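Nitrate reductase (Ulva prolifera, PDB 5YLY) catalyses the first step of nitrate assimilation, probably the NADH-dependent reduction of nitrate to nitrite, with its FAD-binding cytochrome b5 reductase domain crystallised here. Local coordinates at residues L174-L185 with L212-V223; T192-N200 with I243-F253. One frame throughout, in Å; residues are numbered along the deposited sequence.

Interaction 1 of 2, residues L174-L185 with L212-V223. With FAD (flavin-adenine dinucleotide), chain C.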
loop_
_atom_site.group_PDB
_atom_site.type_symbol
_atom_site.label_atom_id
_atom_site.label_comp_id
_atom_site.label_asym_id
_atom_site.label_seq_id
_atom_site.Cartn_x
_atom_site.Cartn_y
_atom_site.Cartn_z
ATOM N N LEU A 174 1.878 -2.054 2.671
ATOM C CA LEU A 174 0.701 -1.406 3.203
ATOM C C LEU A 174 0.042 -0.360 2.289
ATOM O O LEU A 174 -1.187 -0.289 2.284
ATOM C CB LEU A 174 0.970 -0.766 4.595
ATOM C CG LEU A 174 -0.266 -0.075 5.194
ATOM C CD1 LEU A 174 -1.326 -1.058 5.696
ATOM C CD2 LEU A 174 0.099 1.021 6.175
ATOM N N THR A 175 0.815 0.516 1.610
ATOM C CA THR A 175 0.176 1.660 0.895
ATOM C C THR A 175 -0.801 1.228 -0.216
ATOM O O THR A 175 -1.850 1.881 -0.276
ATOM C CB THR A 175 1.176 2.686 0.443
ATOM O OG1 THR A 175 2.093 2.071 -0.442
ATOM C CG2 THR A 175 1.922 3.314 1.640
ATOM N N PRO A 176 -0.635 0.109 -0.971
ATOM C CA PRO A 176 -1.722 -0.292 -1.889
ATOM C C PRO A 176 -3.006 -0.594 -1.113
ATOM O O PRO A 176 -4.077 -0.264 -1.585
ATOM C CB PRO A 176 -1.147 -1.537 -2.580
ATOM C CG PRO A 176 0.354 -1.300 -2.571
ATOM C CD PRO A 176 0.546 -0.757 -1.163
ATOM N N MET A 177 -2.902 -1.199 0.105
ATOM C CA MET A 177 -4.092 -1.490 0.945
ATOM C C MET A 177 -4.715 -0.197 1.452
ATOM O O MET A 177 -5.926 -0.016 1.340
ATOM C CB MET A 177 -3.741 -2.390 2.168
ATOM C CG MET A 177 -3.095 -3.689 1.792
ATOM S SD MET A 177 -4.016 -4.536 0.488
ATOM C CE MET A 177 -2.817 -5.727 0.011
ATOM N N TYR A 178 -3.886 0.698 1.996
ATOM C CA TYR A 178 -4.339 1.990 2.535
ATOM C C TYR A 178 -5.143 2.810 1.470
ATOM O O TYR A 178 -6.190 3.378 1.776
ATOM C CB TYR A 178 -3.100 2.742 3.025
ATOM C CG TYR A 178 -3.389 4.008 3.791
ATOM C CD1 TYR A 178 -4.133 3.984 4.969
ATOM C CD2 TYR A 178 -2.922 5.236 3.341
ATOM C CE1 TYR A 178 -4.389 5.155 5.692
ATOM C CE2 TYR A 178 -3.126 6.406 4.086
ATOM C CZ TYR A 178 -3.872 6.364 5.252
ATOM O OH TYR A 178 -4.075 7.533 5.969
ATOM N N GLN A 179 -4.694 2.794 0.226
ATOM C CA GLN A 179 -5.374 3.518 -0.852
ATOM C C GLN A 179 -6.815 2.944 -1.048
ATOM O O GLN A 179 -7.794 3.706 -1.154
ATOM C CB GLN A 179 -4.573 3.381 -2.169
ATOM C CG GLN A 179 -5.208 4.135 -3.344
ATOM C CD GLN A 179 -4.813 3.505 -4.637
ATOM O OE1 GLN A 179 -5.225 2.393 -4.938
ATOM N NE2 GLN A 179 -3.939 4.151 -5.395
ATOM N N VAL A 180 -6.930 1.595 -1.073
ATOM C CA VAL A 180 -8.233 0.923 -1.242
ATOM C C VAL A 180 -9.112 1.169 -0.011
ATOM O O VAL A 180 -10.305 1.484 -0.160
ATOM C CB VAL A 180 -8.047 -0.597 -1.577
ATOM C CG1 VAL A 180 -9.409 -1.310 -1.696
ATOM C CG2 VAL A 180 -7.275 -0.761 -2.885
ATOM N N MET A 181 -8.526 1.073 1.203
ATOM C CA MET A 181 -9.284 1.312 2.446
ATOM C C MET A 181 -9.876 2.718 2.433
ATOM O O MET A 181 -11.052 2.885 2.699
ATOM C CB MET A 181 -8.350 1.183 3.679
ATOM C CG MET A 181 -7.877 -0.230 3.901
ATOM S SD MET A 181 -6.599 -0.233 5.207
ATOM C CE MET A 181 -7.681 0.005 6.645
ATOM N N LYS A 182 -9.075 3.722 2.095
ATOM C CA LYS A 182 -9.613 5.090 2.049
ATOM C C LYS A 182 -10.693 5.274 0.976
ATOM O O LYS A 182 -11.718 5.929 1.231
ATOM C CB LYS A 182 -8.494 6.082 1.828
ATOM C CG LYS A 182 -7.627 6.257 3.078
ATOM C CD LYS A 182 -6.394 7.070 2.719
ATOM C CE LYS A 182 -6.703 8.524 2.537
ATOM N NZ LYS A 182 -5.511 9.242 2.032
ATOM N N ALA A 183 -10.487 4.682 -0.204
ATOM C CA ALA A 183 -11.461 4.811 -1.307
ATOM C C ALA A 183 -12.825 4.239 -0.900
ATOM O O ALA A 183 -13.864 4.805 -1.247
ATOM C CB ALA A 183 -10.950 4.082 -2.538
ATOM N N ILE A 184 -12.813 3.166 -0.096
ATOM C CA ILE A 184 -14.034 2.504 0.372
ATOM C C ILE A 184 -14.662 3.243 1.556
ATOM O O ILE A 184 -15.871 3.459 1.582
ATOM C CB ILE A 184 -13.717 1.014 0.747
ATOM C CG1 ILE A 184 -13.398 0.191 -0.530
ATOM C CG2 ILE A 184 -14.884 0.368 1.516
ATOM C CD1 ILE A 184 -12.882 -1.224 -0.205
ATOM N N LEU A 185 -13.856 3.549 2.548
ATOM C CA LEU A 185 -14.377 4.109 3.796
ATOM C C LEU A 185 -14.780 5.568 3.698
ATOM O O LEU A 185 -15.685 6.000 4.415
ATOM C CB LEU A 185 -13.359 3.860 4.946
ATOM C CG LEU A 185 -13.067 2.369 5.270
ATOM C CD1 LEU A 185 -11.931 2.235 6.238
ATOM C CD2 LEU A 185 -14.308 1.629 5.779
ATOM N N LEU A 212 -4.057 4.181 10.552
ATOM C CA LEU A 212 -4.807 2.924 10.533
ATOM C C LEU A 212 -5.718 2.840 11.741
ATOM O O LEU A 212 -6.901 2.505 11.597
ATOM C CB LEU A 212 -3.867 1.717 10.496
ATOM C CG LEU A 212 -3.088 1.494 9.178
ATOM C CD1 LEU A 212 -2.040 0.384 9.368
ATOM C CD2 LEU A 212 -4.042 1.163 8.019
ATOM N N GLU A 213 -5.183 3.140 12.934
ATOM C CA GLU A 213 -6.004 3.125 14.145
ATOM C C GLU A 213 -7.180 4.118 14.060
ATOM O O GLU A 213 -8.280 3.777 14.478
ATOM C CB GLU A 213 -5.159 3.332 15.402
ATOM C CG GLU A 213 -4.317 2.086 15.699
ATOM C CD GLU A 213 -5.125 0.803 15.835
ATOM O OE1 GLU A 213 -5.906 0.707 16.808
ATOM O OE2 GLU A 213 -5.077 -0.046 14.914
ATOM N N ALA A 214 -6.945 5.319 13.487
ATOM C CA ALA A 214 -8.001 6.336 13.343
ATOM C C ALA A 214 -9.098 5.868 12.364
ATOM O O ALA A 214 -10.269 6.157 12.603
ATOM C CB ALA A 214 -7.414 7.660 12.903
ATOM N N LEU A 215 -8.729 5.117 11.311
ATOM C CA LEU A 215 -9.717 4.551 10.375
ATOM C C LEU A 215 -10.576 3.512 11.076
ATOM O O LEU A 215 -11.793 3.510 10.904
ATOM C CB LEU A 215 -9.035 3.884 9.159
ATOM C CG LEU A 215 -8.547 4.773 8.022
ATOM C CD1 LEU A 215 -7.836 3.921 6.950
ATOM C CD2 LEU A 215 -9.730 5.533 7.342
ATOM N N ALA A 216 -9.954 2.612 11.843
ATOM C CA ALA A 216 -10.673 1.560 12.572
ATOM C C ALA A 216 -11.611 2.213 13.623
ATOM O O ALA A 216 -12.773 1.801 13.766
ATOM C CB ALA A 216 -9.695 0.606 13.243
ATOM N N LYS A 217 -11.142 3.298 14.262
ATOM C CA LYS A 217 -11.935 4.029 15.253
ATOM C C LYS A 217 -13.134 4.769 14.608
ATOM O O LYS A 217 -14.212 4.819 15.208
ATOM C CB LYS A 217 -11.020 5.036 15.975
ATOM C CG LYS A 217 -11.636 5.654 17.221
ATOM C CD LYS A 217 -10.607 6.484 17.994
ATOM C CE LYS A 217 -11.205 7.276 19.132
ATOM N NZ LYS A 217 -11.492 6.404 20.289
ATOM N N SER A 218 -12.948 5.345 13.404
ATOM C CA SER A 218 -13.992 6.131 12.779
ATOM C C SER A 218 -14.934 5.296 11.848
ATOM O O SER A 218 -15.935 5.816 11.392
ATOM C CB SER A 218 -13.397 7.361 12.088
ATOM O OG SER A 218 -12.536 6.940 11.045
ATOM N N HIS A 219 -14.645 4.002 11.601
ATOM C CA HIS A 219 -15.572 3.149 10.816
ATOM C C HIS A 219 -15.583 1.777 11.534
ATOM O O HIS A 219 -15.243 0.755 10.919
ATOM C CB HIS A 219 -15.089 3.032 9.351
ATOM C CG HIS A 219 -14.824 4.347 8.707
ATOM N ND1 HIS A 219 -15.810 5.014 7.994
ATOM C CD2 HIS A 219 -13.688 5.075 8.668
ATOM C CE1 HIS A 219 -15.246 6.118 7.549
ATOM N NE2 HIS A 219 -13.981 6.213 7.954
ATOM N N PRO A 220 -15.983 1.728 12.834
ATOM C CA PRO A 220 -15.836 0.485 13.609
ATOM C C PRO A 220 -16.617 -0.715 13.112
ATOM O O PRO A 220 -16.198 -1.835 13.369
ATOM C CB PRO A 220 -16.290 0.898 15.022
ATOM C CG PRO A 220 -17.197 2.062 14.790
ATOM C CD PRO A 220 -16.459 2.813 13.725
ATOM N N ASP A 221 -17.740 -0.487 12.406
ATOM C CA ASP A 221 -18.505 -1.640 11.946
ATOM C C ASP A 221 -18.137 -2.055 10.534
ATOM O O ASP A 221 -18.728 -3.005 10.030
ATOM C CB ASP A 221 -20.013 -1.355 12.043
ATOM C CG ASP A 221 -20.548 -1.242 13.449
ATOM O OD1 ASP A 221 -19.799 -1.533 14.394
ATOM O OD2 ASP A 221 -21.729 -0.916 13.603
ATOM N N ARG A 222 -17.203 -1.335 9.880
ATOM C CA ARG A 222 -16.837 -1.614 8.485
ATOM C C ARG A 222 -15.411 -2.130 8.322
ATOM O O ARG A 222 -15.097 -2.705 7.294
ATOM C CB ARG A 222 -17.095 -0.384 7.567
ATOM C CG ARG A 222 -18.591 -0.254 7.226
ATOM C CD ARG A 222 -18.831 -0.012 5.752
ATOM N NE ARG A 222 -18.708 1.422 5.458
ATOM C CZ ARG A 222 -18.026 1.888 4.439
ATOM N NH1 ARG A 222 -17.495 1.055 3.558
ATOM N NH2 ARG A 222 -17.904 3.202 4.259
ATOM N N VAL A 223 -14.571 -1.958 9.329
ATOM C CA VAL A 223 -13.175 -2.409 9.211
ATOM C C VAL A 223 -12.638 -2.909 10.539
ATOM O O VAL A 223 -13.042 -2.417 11.608
ATOM C CB VAL A 223 -12.295 -1.261 8.590
ATOM C CG1 VAL A 223 -12.205 -0.039 9.509
ATOM C CG2 VAL A 223 -10.889 -1.757 8.210
HETATM P PA FAD C . 16.546 -1.784 -2.850
HETATM O O1A FAD C . 17.861 -1.241 -3.268
HETATM O O2A FAD C . 15.650 -2.210 -3.989
HETATM O O5B FAD C . 16.815 -2.994 -1.802
HETATM C C5B FAD C . 16.057 -4.220 -1.903
HETATM C C4B FAD C . 15.537 -4.628 -0.547
HETATM O O4B FAD C . 16.618 -4.744 0.405
HETATM C C3B FAD C . 14.566 -3.662 0.115
HETATM O O3B FAD C . 13.256 -3.753 -0.441
HETATM C C2B FAD C . 14.633 -4.104 1.579
HETATM O O2B FAD C . 13.735 -5.169 1.864
HETATM C C1B FAD C . 16.095 -4.573 1.716
HETATM N N9A FAD C . 16.960 -3.654 2.459
HETATM C C8A FAD C . 17.963 -2.873 1.945
HETATM N N7A FAD C . 18.560 -2.114 2.834
HETATM C C5A FAD C . 17.897 -2.409 4.016
HETATM C C6A FAD C . 18.010 -1.894 5.325
HETATM N N6A FAD C . 18.731 -0.813 5.637
HETATM N N1A FAD C . 17.222 -2.431 6.284
HETATM C C2A FAD C . 16.345 -3.383 5.939
HETATM N N3A FAD C . 16.112 -3.906 4.730
HETATM C C4A FAD C . 16.923 -3.372 3.805
HETATM N N1 FAD C . 7.723 1.512 -0.553
HETATM C C2 FAD C . 7.503 2.582 0.273
HETATM O O2 FAD C . 8.369 2.935 1.088
HETATM N N3 FAD C . 6.288 3.282 0.191
HETATM C C4 FAD C . 5.236 2.987 -0.673
HETATM O O4 FAD C . 4.257 3.706 -0.731
HETATM C C4X FAD C . 5.469 1.824 -1.527
HETATM N N5 FAD C . 4.513 1.451 -2.343
HETATM C C5X FAD C . 4.726 0.316 -3.129
HETATM C C6 FAD C . 3.699 -0.112 -3.983
HETATM C C7 FAD C . 3.862 -1.237 -4.790
HETATM C C7M FAD C . 2.715 -1.675 -5.667
HETATM C C8 FAD C . 5.083 -1.964 -4.748
HETATM C C8M FAD C . 5.314 -3.164 -5.647
HETATM C C9 FAD C . 6.095 -1.551 -3.882
HETATM C C9A FAD C . 5.930 -0.414 -3.078
HETATM N N10 FAD C . 6.961 0.055 -2.205
HETATM C C10 FAD C . 6.759 1.155 -1.397
HETATM C "C1'" FAD C . 8.319 -0.518 -2.230
HETATM C "C2'" FAD C . 9.242 0.186 -3.226
HETATM O "O2'" FAD C . 8.897 -0.162 -4.569
HETATM C "C3'" FAD C . 10.719 -0.140 -2.998
HETATM O "O3'" FAD C . 10.926 -1.543 -3.107
HETATM C "C4'" FAD C . 11.289 0.403 -1.686
HETATM O "O4'" FAD C . 11.222 1.829 -1.707
HETATM C "C5'" FAD C . 12.720 -0.024 -1.422
HETATM O "O5'" FAD C . 13.504 0.226 -2.608
HETATM P P FAD C . 15.054 0.648 -2.516
HETATM O O1P FAD C . 15.544 0.991 -3.871
HETATM O O2P FAD C . 15.258 1.674 -1.428
HETATM O O3P FAD C . 15.714 -0.706 -2.012
#
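Helix 174-185 meets helix 212-218 from Leu-174 and Leu-212 onward, and the turn after that helix, at His-219, meets Leu-185; the helices run almost parallel, their axes 11.8 Å apart at an angle of 27°. Both lie on one face of the parallel sheet of the NAD-binding, Rossmann-type domain. Leu-174 CD2 meets Leu-212 CD1 tip to tip at 3.9 Å. Next along, Tyr-178 holds CG anti to its backbone N (chi1 -172°), which swings the ring toward the second helix, where Leu-212 CD2 and Leu-215 CD1 touch it obliquely. Met-181, bent at its last torsion, sets CE 3.9 Å from Leu-215 CD1 and against Val-223 CG2, while its SD rests on Leu-212 CD2. Leu-185 is gripped from several sides: CD1 touches Leu-215 and Val-223, CD2 lies over the guanidinium face of Arg-222, and CB sits over the centre of the His-219 imidazole, 3.8 Å from the centroid, in a CH-pi contact. With an alanine in place of His-219, Leu-185 CB would probably lose the flat surface it rests on and a gap would open beside the helix end. At the start of helix 174-185, Thr-175 OG1 donates to flavin O4 at 2.7 Å. At its other end Arg-222 NH2 gives Ile-184 O a weak hydrogen bond (3.4 Å, 157°), while NH1 is held more firmly by Thr-192 O; this positive group beside a last-turn carbonyl would probably suit the negative end of the helix dipole.

Interaction 2 of 2, residues T192-N200 with I243-F253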
loop_
_atom_site.group_PDB
_atom_site.type_symbol
_atom_site.label_atom_id
_atom_site.label_comp_id
_atom_site.label_asym_id
_atom_site.label_seq_id
_atom_site.Cartn_x
_atom_site.Cartn_y
_atom_site.Cartn_z
ATOM N N THR A 192 -18.995 -1.742 1.521
ATOM C CA THR A 192 -18.030 -2.843 1.512
ATOM C C THR A 192 -17.298 -2.907 2.862
ATOM O O THR A 192 -16.969 -1.861 3.431
ATOM C CB THR A 192 -17.031 -2.664 0.336
ATOM O OG1 THR A 192 -17.792 -2.519 -0.859
ATOM C CG2 THR A 192 -16.066 -3.861 0.191
ATOM N N GLU A 193 -17.138 -4.115 3.408
ATOM C CA GLU A 193 -16.443 -4.352 4.675
ATOM C C GLU A 193 -14.993 -4.760 4.373
ATOM O O GLU A 193 -14.700 -5.353 3.320
ATOM C CB GLU A 193 -17.099 -5.473 5.495
ATOM C CG GLU A 193 -18.546 -5.269 5.874
ATOM C CD GLU A 193 -19.098 -6.491 6.579
ATOM O OE1 GLU A 193 -19.598 -7.413 5.895
ATOM O OE2 GLU A 193 -18.985 -6.549 7.822
ATOM N N ILE A 194 -14.105 -4.479 5.316
ATOM C CA ILE A 194 -12.675 -4.745 5.135
ATOM C C ILE A 194 -12.085 -5.409 6.361
ATOM O O ILE A 194 -12.424 -5.044 7.481
ATOM C CB ILE A 194 -11.917 -3.388 4.878
ATOM C CG1 ILE A 194 -12.377 -2.679 3.574
ATOM C CG2 ILE A 194 -10.382 -3.554 4.899
ATOM C CD1 ILE A 194 -11.994 -1.138 3.604
ATOM N N ARG A 195 -11.138 -6.330 6.141
ATOM C CA ARG A 195 -10.331 -6.887 7.218
ATOM C C ARG A 195 -8.887 -6.750 6.801
ATOM O O ARG A 195 -8.524 -7.225 5.727
ATOM C CB ARG A 195 -10.656 -8.378 7.500
ATOM C CG ARG A 195 -12.041 -8.583 8.123
ATOM C CD ARG A 195 -12.159 -7.976 9.511
ATOM N NE ARG A 195 -13.492 -8.198 10.085
ATOM C CZ ARG A 195 -14.547 -7.399 9.910
ATOM N NH1 ARG A 195 -14.451 -6.309 9.144
ATOM N NH2 ARG A 195 -15.715 -7.705 10.464
ATOM N N LEU A 196 -8.069 -6.100 7.622
ATOM C CA LEU A 196 -6.653 -5.987 7.303
ATOM C C LEU A 196 -5.812 -6.793 8.273
ATOM O O LEU A 196 -6.002 -6.712 9.500
ATOM C CB LEU A 196 -6.227 -4.492 7.331
ATOM C CG LEU A 196 -4.701 -4.205 7.263
ATOM C CD1 LEU A 196 -4.108 -4.613 5.899
ATOM C CD2 LEU A 196 -4.421 -2.705 7.543
ATOM N N LEU A 197 -4.846 -7.533 7.717
ATOM C CA LEU A 197 -3.854 -8.257 8.500
ATOM C C LEU A 197 -2.500 -7.679 8.071
ATOM O O LEU A 197 -2.147 -7.726 6.896
ATOM C CB LEU A 197 -3.969 -9.772 8.295
ATOM C CG LEU A 197 -2.873 -10.652 8.968
ATOM C CD1 LEU A 197 -2.800 -10.409 10.484
ATOM C CD2 LEU A 197 -3.163 -12.125 8.758
ATOM N N TYR A 198 -1.790 -7.043 9.002
ATOM C CA TYR A 198 -0.558 -6.339 8.633
ATOM C C TYR A 198 0.619 -6.914 9.382
ATOM O O TYR A 198 0.669 -6.820 10.614
ATOM C CB TYR A 198 -0.755 -4.821 8.901
ATOM C CG TYR A 198 0.340 -3.870 8.447
ATOM C CD1 TYR A 198 1.236 -4.227 7.437
ATOM C CD2 TYR A 198 0.449 -2.587 8.997
ATOM C CE1 TYR A 198 2.252 -3.354 7.030
ATOM C CE2 TYR A 198 1.412 -1.683 8.548
ATOM C CZ TYR A 198 2.323 -2.076 7.581
ATOM O OH TYR A 198 3.316 -1.207 7.210
ATOM N N ALA A 199 1.582 -7.484 8.636
ATOM C CA ALA A 199 2.773 -8.123 9.222
ATOM C C ALA A 199 4.029 -7.273 9.053
ATOM O O ALA A 199 4.241 -6.689 7.990
ATOM C CB ALA A 199 2.998 -9.482 8.591
ATOM N N ASN A 200 4.861 -7.188 10.105
ATOM C CA ASN A 200 6.123 -6.444 10.063
ATOM C C ASN A 200 7.137 -7.129 10.933
ATOM O O ASN A 200 6.750 -7.909 11.798
ATOM C CB ASN A 200 5.952 -5.003 10.534
ATOM C CG ASN A 200 5.119 -4.205 9.592
ATOM O OD1 ASN A 200 5.560 -3.849 8.502
ATOM N ND2 ASN A 200 3.856 -4.051 9.929
ATOM N N ILE A 243 2.549 -15.111 9.655
ATOM C CA ILE A 243 1.138 -15.317 9.359
ATOM C C ILE A 243 0.920 -16.854 9.214
ATOM O O ILE A 243 1.688 -17.519 8.521
ATOM C CB ILE A 243 0.744 -14.530 8.088
ATOM C CG1 ILE A 243 0.874 -12.993 8.319
ATOM C CG2 ILE A 243 -0.662 -14.892 7.628
ATOM C CD1 ILE A 243 0.817 -12.142 7.089
ATOM N N ASP A 244 -0.059 -17.406 9.950
ATOM C CA ASP A 244 -0.423 -18.820 9.897
ATOM C C ASP A 244 -1.943 -18.940 9.756
ATOM O O ASP A 244 -2.633 -17.912 9.727
ATOM C CB ASP A 244 0.147 -19.620 11.095
ATOM C CG ASP A 244 -0.363 -19.283 12.497
ATOM O OD1 ASP A 244 -1.240 -18.398 12.624
ATOM O OD2 ASP A 244 0.111 -19.908 13.465
ATOM N N LEU A 245 -2.464 -20.168 9.619
ATOM C CA LEU A 245 -3.907 -20.383 9.446
ATOM C C LEU A 245 -4.730 -19.778 10.577
ATOM O O LEU A 245 -5.728 -19.120 10.299
ATOM C CB LEU A 245 -4.249 -21.881 9.266
ATOM C CG LEU A 245 -5.728 -22.205 8.981
ATOM C CD1 LEU A 245 -6.225 -21.547 7.696
ATOM C CD2 LEU A 245 -5.971 -23.711 8.953
ATOM N N ASP A 246 -4.315 -20.008 11.845
ATOM C CA ASP A 246 -4.995 -19.484 13.041
ATOM C C ASP A 246 -5.090 -17.960 12.992
ATOM O O ASP A 246 -6.153 -17.408 13.249
ATOM C CB ASP A 246 -4.265 -19.909 14.326
ATOM C CG ASP A 246 -5.188 -20.428 15.406
ATOM O OD1 ASP A 246 -6.052 -19.647 15.873
ATOM O OD2 ASP A 246 -5.083 -21.630 15.747
ATOM N N MET A 247 -3.988 -17.288 12.637
ATOM C CA MET A 247 -3.976 -15.839 12.537
ATOM C C MET A 247 -4.911 -15.347 11.430
ATOM O O MET A 247 -5.638 -14.365 11.639
ATOM C CB MET A 247 -2.563 -15.320 12.320
ATOM C CG MET A 247 -2.436 -13.828 12.576
ATOM S SD MET A 247 -0.759 -13.269 12.186
ATOM C CE MET A 247 0.214 -14.294 13.295
ATOM N N CYS A 248 -4.904 -16.036 10.259
ATOM C CA CYS A 248 -5.791 -15.672 9.143
ATOM C C CYS A 248 -7.255 -15.878 9.538
ATOM O O CYS A 248 -8.092 -15.057 9.181
ATOM C CB CYS A 248 -5.439 -16.464 7.883
ATOM S SG CYS A 248 -3.839 -16.022 7.151
ATOM N N GLU A 249 -7.567 -16.964 10.282
ATOM C CA GLU A 249 -8.950 -17.221 10.708
ATOM C C GLU A 249 -9.424 -16.197 11.740
ATOM O O GLU A 249 -10.601 -15.841 11.757
ATOM C CB GLU A 249 -9.124 -18.662 11.229
ATOM C CG GLU A 249 -9.045 -19.703 10.122
ATOM C CD GLU A 249 -9.017 -21.166 10.538
ATOM O OE1 GLU A 249 -8.607 -21.466 11.686
ATOM O OE2 GLU A 249 -9.367 -22.018 9.686
ATOM N N ARG A 250 -8.522 -15.746 12.615
ATOM C CA ARG A 250 -8.891 -14.740 13.618
ATOM C C ARG A 250 -9.088 -13.351 13.008
ATOM O O ARG A 250 -10.022 -12.646 13.371
ATOM C CB ARG A 250 -7.859 -14.676 14.762
ATOM C CG ARG A 250 -7.898 -15.925 15.666
ATOM C CD ARG A 250 -6.987 -15.831 16.881
ATOM N NE ARG A 250 -5.574 -16.040 16.546
ATOM C CZ ARG A 250 -4.673 -15.067 16.430
ATOM N NH1 ARG A 250 -5.028 -13.802 16.618
ATOM N NH2 ARG A 250 -3.411 -15.353 16.127
ATOM N N ALA A 251 -8.213 -12.962 12.084
ATOM C CA ALA A 251 -8.176 -11.631 11.486
ATOM C C ALA A 251 -8.987 -11.412 10.241
ATOM O O ALA A 251 -9.322 -10.262 9.962
ATOM C CB ALA A 251 -6.720 -11.271 11.188
ATOM N N LEU A 252 -9.243 -12.466 9.443
ATOM C CA LEU A 252 -9.868 -12.288 8.130
ATOM C C LEU A 252 -11.194 -12.990 7.913
ATOM O O LEU A 252 -11.550 -13.901 8.658
ATOM C CB LEU A 252 -8.851 -12.763 7.051
ATOM C CG LEU A 252 -7.424 -12.149 7.119
ATOM C CD1 LEU A 252 -6.514 -12.842 6.150
ATOM C CD2 LEU A 252 -7.455 -10.597 6.837
ATOM N N PHE A 253 -11.904 -12.600 6.844
ATOM C CA PHE A 253 -13.149 -13.275 6.454
ATOM C C PHE A 253 -12.820 -14.593 5.742
ATOM O O PHE A 253 -11.842 -14.662 4.983
ATOM C CB PHE A 253 -13.945 -12.410 5.446
ATOM C CG PHE A 253 -14.459 -11.080 5.942
ATOM C CD1 PHE A 253 -15.371 -11.014 6.993
ATOM C CD2 PHE A 253 -14.081 -9.899 5.318
ATOM C CE1 PHE A 253 -15.871 -9.785 7.428
ATOM C CE2 PHE A 253 -14.598 -8.668 5.742
ATOM C CZ PHE A 253 -15.491 -8.622 6.796
HETATM O O HOH W 1 -8.535 -7.813 10.889
#
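Leu-197, Arg-195 and Phe-253 carry the packing of strand 193-200, an inner strand of the parallel Rossmann-type sheet, against helix 245-251 and the residues flanking it. The strand and helix run roughly antiparallel, at 146°, with their axes 9.0 Å apart. Leu-197 points into the middle of the contact. Its CD2 meets Ile-243 CG2 tip to tip at 3.9 Å, its CD1 lies against Met-247 SD and Ala-251 CB, and its CB is touched by Leu-252 CD2. Ala-199 CB continues this apolar seam, 3.8 Å from Ile-243 CD1. The helix itself begins at an N-cap, where Asp-244 OD1 accepts from Met-247 N at 3.0 Å.

Toward the start of the strand the chemistry changes. The Phe-253 ring lies across the Arg-195 side chain: CG of Arg-195 stands over one ring face, 3.6 Å from the centroid, in a CH-pi contact, while CZ of Phe-253 sits over the guanidinium centre. The two planes are not stacked flat but lie 40° apart. Glu-193 CB meets the same ring obliquely at its CZ, 3.8 Å away. A bend at the second torsion turns the arginine back along its own strand, and there NH1 donates to Ile-194 O at 2.9 Å; the oxygen lies in the guanidinium plane, while NH1 stands well above the carbonyl plane.

From the N terminus, helix 174-185 leads into strand 193-200, then helix 209-218, strand 223-229 and finally helix 245-251. Interaction 1 closes a loop that contains strand 193-200; interaction 2 starts from that strand and closes a loop around helix 209-218 and strand 223-229, so the two loops cross rather than nest. They place helices on the two faces of one parallel sheet: Leu-196 and Tyr-198 turn to the helices of interaction 1, Leu-197 and Ala-199 to the 243-253 segment. Arg-222 joins the contacts directly, its O accepting from Ile-194 N. The flavin lies at the N-terminal end of helix 174-185, so only interaction 1 includes residues of its pocket.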